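Local coordinates for transposon Tn7 transposition protein tnsA (Escherichia coli, PDB 1T0F) that makes the 5'-strand breaks at the ends of transposon Tn7, acting as a restriction-enzyme-like endonuclease that forms the transposase together with TnsB, at residues K176-W181 and I244-Y249. Residues are numbered along the deposited sequence; the frame is centred on the assembly and turned at random.
Sequences KENIEW and IKFNIY
An Asx turn that follows the short strand 244-245 is tied here to helix 173-183 by one buried asparagine, Asn-178, in the C-terminal part of TnsA. Asn-178 ND2 donates to Ile-248 O at 2.9 Å, with an N-H...O angle of 133°. The oxygen lies almost exactly in the amide plane of Asn-178, whereas the donor stands well above the carbonyl plane of Ile-248. Beside this bond the same amide meets the rim of the Phe-246 ring, where Asn-178 ND2 is 3.7 Å from Phe-246 CE2. The amide stands nearly perpendicular to the ring, the planes 82° apart, and Asn-178 CG lies at the ring edge, in the ring plane. Phe-246 reaches this place with its own CG between its backbone N and carbonyl carbon (chi1 64°), which brings CE2 and CZ up to the helix. One face of the ring is packed by Ile-248 CG2, 3.9 Å above the plane and displaced toward the rim. The loop is shaped locally as well: Asn-247 is the centre of an inverse gamma turn, and Asn-247 OD1 accepts a hydrogen bond from the backbone N of Tyr-249 at 3.3 Å, closing the Asx turn. Asn-178 OD1 accepts from Phe-252 N, and ND2 also donates to Lys-250 O, both further along the chain, while Phe-252 meets Phe-246 edge-to-face. Ile-248 and Tyr-249 pack on helix 64-75, and the Ile-248 side chain lies about 8 Å from that of Glu-76, probably an active-site residue. Both ends of the Asn-178 amide thus bind main-chain atoms between Ile-248 and Phe-252, which satisfies a buried polar group, fixes its flip and holds the loop against the helix.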
ATOM      1  N   LYS A 176      -7.003 -10.782  -4.698  1.00 27.08           N
ATOM      2  CA  LYS A 176      -6.416 -10.678  -6.020  1.00 28.34           C
ATOM      3  C   LYS A 176      -7.501 -10.668  -7.102  1.00 28.69           C
ATOM      4  O   LYS A 176      -7.487  -9.821  -7.994  1.00 26.53           O
ATOM      5  CB  LYS A 176      -5.451 -11.845  -6.240  1.00 30.81           C
ATOM      6  CG  LYS A 176      -4.608 -11.743  -7.498  1.00 36.02           C
ATOM      7  CD  LYS A 176      -3.374 -12.650  -7.412  1.00 39.73           C
ATOM      8  CE  LYS A 176      -2.458 -12.241  -6.253  1.00 42.51           C
ATOM      9  NZ  LYS A 176      -1.155 -12.984  -6.219  1.00 43.50           N
ATOM     10  N   GLU A 177      -8.447 -11.602  -7.025  1.00 28.70           N
ATOM     11  CA  GLU A 177      -9.504 -11.643  -8.031  1.00 29.53           C
ATOM     12  C   GLU A 177     -10.397 -10.408  -7.965  1.00 25.79           C
ATOM     13  O   GLU A 177     -10.884  -9.933  -8.993  1.00 24.93           O
ATOM     14  CB  GLU A 177     -10.332 -12.935  -7.907  1.00 33.39           C
ATOM     15  CG  GLU A 177     -10.825 -13.287  -6.514  1.00 40.79           C
ATOM     16  CD  GLU A 177     -12.288 -12.912  -6.268  1.00 45.50           C
ATOM     17  OE1 GLU A 177     -13.155 -13.261  -7.103  1.00 48.51           O
ATOM     18  OE2 GLU A 177     -12.571 -12.282  -5.229  1.00 45.06           O
ATOM     19  N   ASN A 178     -10.610  -9.877  -6.766  1.00 23.36           N
ATOM     20  CA  ASN A 178     -11.437  -8.676  -6.638  1.00 24.38           C
ATOM     21  C   ASN A 178     -10.754  -7.476  -7.281  1.00 23.74           C
ATOM     22  O   ASN A 178     -11.403  -6.661  -7.925  1.00 23.77           O
ATOM     23  CB  ASN A 178     -11.734  -8.356  -5.171  1.00 22.08           C
ATOM     24  CG  ASN A 178     -12.918  -9.139  -4.629  1.00 23.99           C
ATOM     25  OD1 ASN A 178     -13.906  -9.359  -5.332  1.00 25.18           O
ATOM     26  ND2 ASN A 178     -12.834  -9.542  -3.366  1.00 23.80           N
ATOM     27  N   ILE A 179      -9.443  -7.364  -7.094  1.00 24.31           N
ATOM     28  CA  ILE A 179      -8.692  -6.250  -7.671  1.00 23.98           C
ATOM     29  C   ILE A 179      -8.678  -6.374  -9.193  1.00 25.77           C
ATOM     30  O   ILE A 179      -8.737  -5.380  -9.917  1.00 26.56           O
ATOM     31  CB  ILE A 179      -7.246  -6.227  -7.116  1.00 25.00           C
ATOM     32  CG1 ILE A 179      -7.271  -5.797  -5.642  1.00 22.09           C
ATOM     33  CG2 ILE A 179      -6.373  -5.293  -7.942  1.00 23.12           C
ATOM     34  CD1 ILE A 179      -5.914  -5.862  -4.946  1.00 26.09           C
ATOM     35  N   GLU A 180      -8.611  -7.608  -9.674  1.00 28.47           N
ATOM     36  CA  GLU A 180      -8.609  -7.874 -11.107  1.00 31.45           C
ATOM     37  C   GLU A 180      -9.902  -7.356 -11.731  1.00 31.33           C
ATOM     38  O   GLU A 180      -9.893  -6.713 -12.777  1.00 31.92           O
ATOM     39  CB  GLU A 180      -8.483  -9.378 -11.349  1.00 34.11           C
ATOM     40  CG  GLU A 180      -7.162  -9.804 -11.966  1.00 40.53           C
ATOM     41  CD  GLU A 180      -6.745 -11.208 -11.550  1.00 43.31           C
ATOM     42  OE1 GLU A 180      -7.585 -12.131 -11.623  1.00 44.07           O
ATOM     43  OE2 GLU A 180      -5.572 -11.385 -11.152  1.00 44.86           O
ATOM     44  N   TRP A 181     -11.019  -7.639 -11.075  1.00 30.60           N
ATOM     45  CA  TRP A 181     -12.314  -7.209 -11.573  1.00 27.89           C
ATOM     46  C   TRP A 181     -12.509  -5.703 -11.417  1.00 27.09           C
ATOM     47  O   TRP A 181     -12.938  -5.020 -12.347  1.00 26.56           O
ATOM     48  CB  TRP A 181     -13.422  -7.964 -10.833  1.00 28.69           C
ATOM     49  CG  TRP A 181     -14.786  -7.528 -11.233  1.00 29.43           C
ATOM     50  CD1 TRP A 181     -15.420  -7.782 -12.415  1.00 28.57           C
ATOM     51  CD2 TRP A 181     -15.665  -6.693 -10.474  1.00 29.54           C
ATOM     52  NE1 TRP A 181     -16.644  -7.148 -12.440  1.00 26.94           N
ATOM     53  CE2 TRP A 181     -16.817  -6.474 -11.260  1.00 29.58           C
ATOM     54  CE3 TRP A 181     -15.589  -6.105  -9.201  1.00 30.42           C
ATOM     55  CZ2 TRP A 181     -17.890  -5.689 -10.816  1.00 31.98           C
ATOM     56  CZ3 TRP A 181     -16.653  -5.324  -8.761  1.00 32.09           C
ATOM     57  CH2 TRP A 181     -17.788  -5.125  -9.567  1.00 32.14           C
ATOM     58  N   ILE A 244     -16.407   3.627  -1.452  1.00 21.43           N
ATOM     59  CA  ILE A 244     -17.131   2.471  -0.966  1.00 20.97           C
ATOM     60  C   ILE A 244     -16.097   1.383  -0.724  1.00 22.10           C
ATOM     61  O   ILE A 244     -15.239   1.143  -1.573  1.00 20.09           O
ATOM     62  CB  ILE A 244     -18.145   1.948  -2.007  1.00 22.35           C
ATOM     63  CG1 ILE A 244     -19.207   3.013  -2.283  1.00 23.37           C
ATOM     64  CG2 ILE A 244     -18.803   0.658  -1.505  1.00 22.76           C
ATOM     65  CD1 ILE A 244     -20.186   2.612  -3.381  1.00 23.90           C
ATOM     66  N   LYS A 245     -16.149   0.753   0.444  1.00 22.09           N
ATOM     67  CA  LYS A 245     -15.243  -0.346   0.736  1.00 24.89           C
ATOM     68  C   LYS A 245     -16.126  -1.554   1.047  1.00 25.75           C
ATOM     69  O   LYS A 245     -17.285  -1.399   1.443  1.00 25.31           O
ATOM     70  CB  LYS A 245     -14.307  -0.014   1.901  1.00 25.48           C
ATOM     71  CG  LYS A 245     -14.982   0.492   3.142  1.00 29.83           C
ATOM     72  CD  LYS A 245     -14.015   1.312   3.999  1.00 31.97           C
ATOM     73  CE  LYS A 245     -13.064   0.452   4.806  1.00 31.90           C
ATOM     74  NZ  LYS A 245     -12.249   1.287   5.757  1.00 31.16           N
ATOM     75  N   PHE A 246     -15.593  -2.750   0.846  1.00 25.08           N
ATOM     76  CA  PHE A 246     -16.383  -3.955   1.076  1.00 25.27           C
ATOM     77  C   PHE A 246     -15.538  -5.072   1.669  1.00 26.05           C
ATOM     78  O   PHE A 246     -14.371  -4.869   1.986  1.00 23.34           O
ATOM     79  CB  PHE A 246     -16.997  -4.422  -0.244  1.00 24.12           C
ATOM     80  CG  PHE A 246     -15.979  -4.835  -1.281  1.00 23.22           C
ATOM     81  CD1 PHE A 246     -15.213  -3.882  -1.948  1.00 22.96           C
ATOM     82  CD2 PHE A 246     -15.796  -6.181  -1.595  1.00 22.03           C
ATOM     83  CE1 PHE A 246     -14.273  -4.266  -2.921  1.00 25.25           C
ATOM     84  CE2 PHE A 246     -14.867  -6.575  -2.559  1.00 23.65           C
ATOM     85  CZ  PHE A 246     -14.101  -5.615  -3.227  1.00 24.65           C
ATOM     86  N   ASN A 247     -16.131  -6.251   1.834  1.00 24.04           N
ATOM     87  CA  ASN A 247     -15.381  -7.376   2.376  1.00 26.25           C
ATOM     88  C   ASN A 247     -14.542  -7.951   1.239  1.00 25.80           C
ATOM     89  O   ASN A 247     -14.985  -8.848   0.514  1.00 24.51           O
ATOM     90  CB  ASN A 247     -16.328  -8.451   2.928  1.00 27.29           C
ATOM     91  CG  ASN A 247     -15.580  -9.576   3.617  1.00 31.51           C
ATOM     92  OD1 ASN A 247     -14.353  -9.562   3.685  1.00 29.85           O
ATOM     93  ND2 ASN A 247     -16.316 -10.560   4.133  1.00 29.22           N
ATOM     94  N   ILE A 248     -13.331  -7.420   1.089  1.00 23.86           N
ATOM     95  CA  ILE A 248     -12.417  -7.831   0.028  1.00 23.73           C
ATOM     96  C   ILE A 248     -11.965  -9.282   0.122  1.00 23.51           C
ATOM     97  O   ILE A 248     -11.427  -9.830  -0.840  1.00 23.03           O
ATOM     98  CB  ILE A 248     -11.155  -6.934   0.004  1.00 24.97           C
ATOM     99  CG1 ILE A 248     -10.374  -7.084   1.313  1.00 26.51           C
ATOM    100  CG2 ILE A 248     -11.559  -5.488  -0.170  1.00 27.86           C
ATOM    101  CD1 ILE A 248      -8.969  -6.494   1.261  1.00 29.23           C
ATOM    102  N   TYR A 249     -12.175  -9.898   1.278  1.00 24.82           N
ATOM    103  CA  TYR A 249     -11.782 -11.288   1.465  1.00 26.99           C
ATOM    104  C   TYR A 249     -12.853 -12.239   0.950  1.00 29.09           C
ATOM    105  O   TYR A 249     -12.716 -13.454   1.021  1.00 28.56           O
ATOM    106  CB  TYR A 249     -11.461 -11.543   2.936  1.00 26.85           C
ATOM    107  CG  TYR A 249     -10.101 -10.993   3.305  1.00 24.84           C
ATOM    108  CD1 TYR A 249      -8.936 -11.663   2.932  1.00 26.70           C
ATOM    109  CD2 TYR A 249      -9.975  -9.768   3.958  1.00 25.38           C
ATOM    110  CE1 TYR A 249      -7.672 -11.121   3.199  1.00 27.89           C
ATOM    111  CE2 TYR A 249      -8.725  -9.220   4.224  1.00 25.76           C
ATOM    112  CZ  TYR A 249      -7.580  -9.899   3.845  1.00 26.19           C
ATOM    113  OH  TYR A 249      -6.345  -9.355   4.119  1.00 27.90           O
TER